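Local coordinates for tryptophanyl-tRNA synthetase (Cryptosporidium parvum Iowa II, PDB 3HV0), which probably attaches L-tryptophan to tRNA(Trp) at the expense of ATP, as a class I aminoacyl-tRNA synthetase, at residues Y160-E172 with A199-H212. Numbering follows the deposited sequence.
With TRP (tryptophan), chain C.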
loop_
_atom_site.group_PDB
_atom_site.type_symbol
_atom_site.label_atom_id
_atom_site.label_comp_id
_atom_site.label_asym_id
_atom_site.label_seq_id
_atom_site.Cartn_x
_atom_site.Cartn_y
_atom_site.Cartn_z
ATOM N N TYR A 160 5.335 9.261 -1.467
ATOM C CA TYR A 160 6.127 8.490 -2.432
ATOM C C TYR A 160 5.634 7.065 -2.578
ATOM O O TYR A 160 6.267 6.268 -3.267
ATOM C CB TYR A 160 7.593 8.484 -1.993
ATOM C CG TYR A 160 8.592 8.030 -3.046
ATOM C CD1 TYR A 160 8.817 8.781 -4.185
ATOM C CD2 TYR A 160 9.333 6.872 -2.871
ATOM C CE1 TYR A 160 9.734 8.375 -5.146
ATOM C CE2 TYR A 160 10.224 6.448 -3.820
ATOM C CZ TYR A 160 10.433 7.208 -4.956
ATOM O OH TYR A 160 11.344 6.792 -5.898
ATOM N N ILE A 161 4.492 6.756 -1.966
ATOM C CA ILE A 161 3.983 5.398 -1.909
ATOM C C ILE A 161 3.797 4.761 -3.297
ATOM O O ILE A 161 4.071 3.578 -3.483
ATOM C CB ILE A 161 2.644 5.322 -1.089
ATOM C CG1 ILE A 161 2.199 3.868 -0.953
ATOM C CG2 ILE A 161 1.541 6.157 -1.705
ATOM C CD1 ILE A 161 3.167 3.029 -0.171
ATOM N N ALA A 162 3.332 5.550 -4.262
ATOM C CA ALA A 162 3.059 5.055 -5.601
ATOM C C ALA A 162 4.302 4.589 -6.286
ATOM O O ALA A 162 4.279 3.590 -6.984
ATOM C CB ALA A 162 2.402 6.139 -6.438
ATOM N N GLU A 163 5.399 5.316 -6.114
ATOM C CA GLU A 163 6.686 4.862 -6.652
ATOM C C GLU A 163 7.155 3.569 -5.969
ATOM O O GLU A 163 7.786 2.744 -6.607
ATOM C CB GLU A 163 7.737 5.950 -6.525
ATOM C CG GLU A 163 7.458 7.190 -7.387
ATOM C CD GLU A 163 7.732 6.986 -8.863
ATOM O OE1 GLU A 163 8.512 6.075 -9.224
ATOM O OE2 GLU A 163 7.185 7.768 -9.669
ATOM N N LEU A 164 6.852 3.386 -4.688
ATOM C CA LEU A 164 7.226 2.140 -3.987
ATOM C C LEU A 164 6.259 0.965 -4.237
ATOM O O LEU A 164 6.632 -0.213 -4.077
ATOM C CB LEU A 164 7.326 2.378 -2.469
ATOM C CG LEU A 164 8.412 3.390 -2.022
ATOM C CD1 LEU A 164 8.334 3.628 -0.525
ATOM C CD2 LEU A 164 9.802 2.935 -2.447
ATOM N N TYR A 165 5.028 1.272 -4.648
ATOM C CA TYR A 165 3.987 0.258 -4.671
ATOM C C TYR A 165 4.370 -0.980 -5.494
ATOM O O TYR A 165 4.098 -2.094 -5.059
ATOM C CB TYR A 165 2.651 0.842 -5.146
ATOM C CG TYR A 165 1.408 0.055 -4.734
ATOM C CD1 TYR A 165 1.364 -0.675 -3.563
ATOM C CD2 TYR A 165 0.256 0.105 -5.498
ATOM C CE1 TYR A 165 0.215 -1.364 -3.181
ATOM C CE2 TYR A 165 -0.909 -0.599 -5.123
ATOM C CZ TYR A 165 -0.911 -1.328 -3.959
ATOM O OH TYR A 165 -2.037 -2.021 -3.549
ATOM N N PRO A 166 5.016 -0.811 -6.660
ATOM C CA PRO A 166 5.310 -2.031 -7.422
ATOM C C PRO A 166 6.221 -3.008 -6.687
ATOM O O PRO A 166 5.963 -4.203 -6.697
ATOM C CB PRO A 166 5.981 -1.497 -8.701
ATOM C CG PRO A 166 5.437 -0.140 -8.860
ATOM C CD PRO A 166 5.292 0.393 -7.457
ATOM N N ASP A 167 7.252 -2.503 -6.023
ATOM C CA ASP A 167 8.158 -3.367 -5.280
ATOM C C ASP A 167 7.528 -3.821 -3.979
ATOM O O ASP A 167 7.824 -4.896 -3.512
ATOM C CB ASP A 167 9.475 -2.659 -5.002
ATOM C CG ASP A 167 10.387 -2.604 -6.218
ATOM O OD1 ASP A 167 10.158 -3.371 -7.180
ATOM O OD2 ASP A 167 11.359 -1.802 -6.200
ATOM N N ILE A 168 6.657 -3.012 -3.384
ATOM C CA ILE A 168 5.919 -3.459 -2.195
ATOM C C ILE A 168 5.128 -4.704 -2.557
ATOM O O ILE A 168 5.182 -5.713 -1.867
ATOM C CB ILE A 168 4.967 -2.374 -1.649
ATOM C CG1 ILE A 168 5.781 -1.196 -1.065
ATOM C CG2 ILE A 168 4.002 -2.973 -0.588
ATOM C CD1 ILE A 168 4.994 0.085 -0.903
ATOM N N LEU A 169 4.409 -4.626 -3.666
ATOM C CA LEU A 169 3.566 -5.728 -4.141
ATOM C C LEU A 169 4.370 -7.001 -4.468
ATOM O O LEU A 169 3.929 -8.120 -4.180
ATOM C CB LEU A 169 2.749 -5.267 -5.357
ATOM C CG LEU A 169 1.581 -4.316 -5.060
ATOM C CD1 LEU A 169 1.031 -3.717 -6.349
ATOM C CD2 LEU A 169 0.465 -5.038 -4.274
ATOM N N ARG A 170 5.543 -6.818 -5.075
ATOM C CA ARG A 170 6.441 -7.919 -5.428
ATOM C C ARG A 170 7.042 -8.618 -4.211
ATOM O O ARG A 170 7.206 -9.834 -4.197
ATOM C CB ARG A 170 7.575 -7.406 -6.305
ATOM C CG ARG A 170 7.165 -7.119 -7.719
ATOM C CD ARG A 170 8.261 -6.357 -8.460
ATOM N NE ARG A 170 7.826 -5.931 -9.797
ATOM C CZ ARG A 170 7.935 -4.693 -10.292
ATOM N NH1 ARG A 170 8.476 -3.722 -9.592
ATOM N NH2 ARG A 170 7.502 -4.424 -11.513
ATOM N N ILE A 171 7.378 -7.854 -3.191
ATOM C CA ILE A 171 7.820 -8.421 -1.913
ATOM C C ILE A 171 6.669 -9.152 -1.206
ATOM O O ILE A 171 6.851 -10.219 -0.660
ATOM C CB ILE A 171 8.346 -7.325 -0.974
ATOM C CG1 ILE A 171 9.619 -6.680 -1.548
ATOM C CG2 ILE A 171 8.619 -7.905 0.417
ATOM C CD1 ILE A 171 9.914 -5.319 -0.962
ATOM N N GLU A 172 5.481 -8.568 -1.223
ATOM C CA GLU A 172 4.337 -9.132 -0.500
ATOM C C GLU A 172 3.902 -10.472 -1.049
ATOM O O GLU A 172 3.549 -11.373 -0.288
ATOM C CB GLU A 172 3.174 -8.143 -0.486
ATOM C CG GLU A 172 3.443 -7.026 0.470
ATOM C CD GLU A 172 2.380 -5.966 0.504
ATOM O OE1 GLU A 172 1.435 -5.979 -0.319
ATOM O OE2 GLU A 172 2.524 -5.081 1.387
ATOM N N ALA A 199 6.952 -4.623 4.055
ATOM C CA ALA A 199 7.289 -4.470 2.629
ATOM C C ALA A 199 7.551 -3.005 2.270
ATOM O O ALA A 199 8.421 -2.700 1.459
ATOM C CB ALA A 199 6.214 -5.024 1.751
ATOM N N VAL A 200 6.802 -2.096 2.892
ATOM C CA VAL A 200 7.006 -0.653 2.670
ATOM C C VAL A 200 8.396 -0.207 3.085
ATOM O O VAL A 200 9.023 0.588 2.391
ATOM C CB VAL A 200 5.946 0.195 3.389
ATOM C CG1 VAL A 200 6.131 1.679 3.097
ATOM C CG2 VAL A 200 4.568 -0.238 2.962
ATOM N N GLN A 201 8.895 -0.747 4.192
ATOM C CA GLN A 201 10.245 -0.414 4.640
ATOM C C GLN A 201 11.319 -1.143 3.881
ATOM O O GLN A 201 12.426 -0.648 3.762
ATOM C CB GLN A 201 10.427 -0.741 6.102
ATOM C CG GLN A 201 11.781 -0.329 6.616
ATOM C CD GLN A 201 11.796 0.050 8.043
ATOM O OE1 GLN A 201 12.796 -0.126 8.706
ATOM N NE2 GLN A 201 10.698 0.562 8.539
ATOM N N ALA A 202 11.010 -2.351 3.428
ATOM C CA ALA A 202 11.937 -3.132 2.621
ATOM C C ALA A 202 12.208 -2.474 1.265
ATOM O O ALA A 202 13.347 -2.379 0.847
ATOM C CB ALA A 202 11.407 -4.522 2.430
ATOM N N ALA A 203 11.155 -1.981 0.622
ATOM C CA ALA A 203 11.173 -1.598 -0.788
ATOM C C ALA A 203 12.277 -0.606 -1.229
ATOM O O ALA A 203 12.763 -0.691 -2.360
ATOM C CB ALA A 203 9.781 -1.095 -1.228
ATOM N N PRO A 204 12.641 0.354 -0.367
ATOM C CA PRO A 204 13.706 1.258 -0.789
ATOM C C PRO A 204 15.098 0.629 -0.798
ATOM O O PRO A 204 16.029 1.225 -1.374
ATOM C CB PRO A 204 13.635 2.407 0.228
ATOM C CG PRO A 204 12.256 2.321 0.829
ATOM C CD PRO A 204 11.923 0.864 0.820
ATOM N N ALA A 205 15.268 -0.553 -0.202
ATOM C CA ALA A 205 16.571 -1.250 -0.323
ATOM C C ALA A 205 16.801 -1.858 -1.734
ATOM O O ALA A 205 17.807 -2.517 -1.967
ATOM C CB ALA A 205 16.729 -2.287 0.744
ATOM N N PHE A 206 15.866 -1.658 -2.665
ATOM C CA PHE A 206 16.071 -2.081 -4.061
ATOM C C PHE A 206 16.051 -0.874 -4.965
ATOM O O PHE A 206 15.140 -0.056 -4.862
ATOM C CB PHE A 206 14.974 -3.013 -4.558
ATOM C CG PHE A 206 14.851 -4.293 -3.796
ATOM C CD1 PHE A 206 15.928 -5.137 -3.678
ATOM C CD2 PHE A 206 13.640 -4.679 -3.260
ATOM C CE1 PHE A 206 15.819 -6.321 -2.986
ATOM C CE2 PHE A 206 13.522 -5.868 -2.587
ATOM C CZ PHE A 206 14.618 -6.685 -2.432
ATOM N N SER A 207 17.007 -0.816 -5.885
ATOM C CA SER A 207 17.203 0.332 -6.755
ATOM C C SER A 207 16.061 0.538 -7.728
ATOM O O SER A 207 15.839 1.649 -8.182
ATOM C CB SER A 207 18.511 0.179 -7.553
ATOM O OG SER A 207 18.442 -0.903 -8.456
ATOM N N SER A 208 15.367 -0.546 -8.079
ATOM C CA SER A 208 14.170 -0.419 -8.882
ATOM C C SER A 208 13.216 0.633 -8.268
ATOM O O SER A 208 12.570 1.375 -9.003
ATOM C CB SER A 208 13.449 -1.770 -9.061
ATOM O OG SER A 208 12.960 -2.284 -7.822
ATOM N N SER A 209 13.164 0.728 -6.943
ATOM C CA SER A 209 12.190 1.625 -6.277
ATOM C C SER A 209 12.466 3.117 -6.443
ATOM O O SER A 209 11.716 3.949 -5.914
ATOM C CB SER A 209 12.095 1.293 -4.808
ATOM O OG SER A 209 11.452 0.049 -4.664
ATOM N N PHE A 210 13.536 3.448 -7.166
ATOM C CA PHE A 210 13.889 4.837 -7.457
ATOM C C PHE A 210 14.236 4.974 -8.932
ATOM O O PHE A 210 15.390 5.194 -9.279
ATOM C CB PHE A 210 15.065 5.311 -6.580
ATOM C CG PHE A 210 14.784 5.248 -5.117
ATOM C CD1 PHE A 210 14.076 6.269 -4.494
ATOM C CD2 PHE A 210 15.180 4.158 -4.365
ATOM C CE1 PHE A 210 13.792 6.215 -3.137
ATOM C CE2 PHE A 210 14.890 4.105 -3.011
ATOM C CZ PHE A 210 14.199 5.133 -2.398
ATOM N N PRO A 211 13.225 4.834 -9.809
ATOM C CA PRO A 211 13.460 4.977 -11.250
ATOM C C PRO A 211 14.066 6.335 -11.661
ATOM O O PRO A 211 14.853 6.380 -12.610
ATOM C CB PRO A 211 12.060 4.786 -11.854
ATOM C CG PRO A 211 11.117 5.037 -10.745
ATOM C CD PRO A 211 11.804 4.605 -9.512
ATOM N N HIS A 212 13.731 7.411 -10.938
ATOM C CA HIS A 212 14.159 8.763 -11.321
ATOM C C HIS A 212 15.576 9.125 -10.877
ATOM O O HIS A 212 16.021 10.241 -11.142
ATOM C CB HIS A 212 13.192 9.845 -10.826
ATOM C CG HIS A 212 11.757 9.577 -11.148
ATOM N ND1 HIS A 212 11.323 9.218 -12.405
ATOM C CD2 HIS A 212 10.652 9.612 -10.363
ATOM C CE1 HIS A 212 10.010 9.031 -12.378
ATOM N NE2 HIS A 212 9.578 9.266 -11.149
HETATM N N TRP C . 10.850 2.210 11.069
HETATM C CA TRP C . 12.136 2.895 11.397
HETATM C C TRP C . 12.063 3.491 12.795
HETATM O O TRP C . 10.958 3.703 13.328
HETATM C CB TRP C . 12.501 3.979 10.363
HETATM C CG TRP C . 13.196 3.441 9.135
HETATM C CD1 TRP C . 12.653 3.275 7.883
HETATM C CD2 TRP C . 14.564 3.015 9.028
HETATM N NE1 TRP C . 13.593 2.779 7.021
HETATM C CE2 TRP C . 14.768 2.596 7.698
HETATM C CE3 TRP C . 15.628 2.949 9.922
HETATM C CZ2 TRP C . 15.996 2.118 7.245
HETATM C CZ3 TRP C . 16.844 2.469 9.470
HETATM C CH2 TRP C . 17.014 2.048 8.141
HETATM O OXT TRP C . 13.122 3.748 13.398
#
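Ile-171 and Ile-168 pack against the alanine-lined side of the end of helix 192-202, and here the two backbones come closest. The CD1 of Ile-171 reaches the CB of Ala-202 at 3.8 Å and also meets the edge of the Phe-206 ring, close to the ring plane. Ile-168 splits its two branches: CG2, anti to the backbone N, lies 3.8 Å from the CB of Ala-199, while CD1 runs on to CG2 of Val-200. Small alanine side chains between them allow this tight approach, the CA atoms of Ile-168 and Ala-199 being 5.1 Å apart. Leu-164 carries the apolar seam onward, its CD2 resting against the CB of Ser-209 and CG of Pro-204.

Within this buried layer sits the carboxylate of Asp-167. The OG atoms of Ser-208 and Ser-209 both approach its OD2, but are modelled so close that any bonds there are doubtful. OD1 takes NH1 of Arg-170 at 3.0 Å in a salt bridge; Tyr-246 also hydrogen-bonds OD1. Further along, Tyr-160 OH donates to Ser-209 O at 2.9 Å, in the carbonyl plane and on a lone pair, and its ring lies nearly parallel to Phe-210 but slid well aside.

The far end is looser. Exposed His-212 gives its NE2 proton to Glu-163 OE2 at 3.2 Å, from well above the carboxylate plane and with a bent N-H...O angle of 141°.

Within the class I catalytic domain, the contact thus ties helix 157-174, whose Tyr-165 side bears on the second subunit, to the segment carrying Gln-201 of the tryptophan pocket. Its chemistry implies that the salt bridge to Arg-170 probably favours a charged carboxylate on Asp-167, despite its burial.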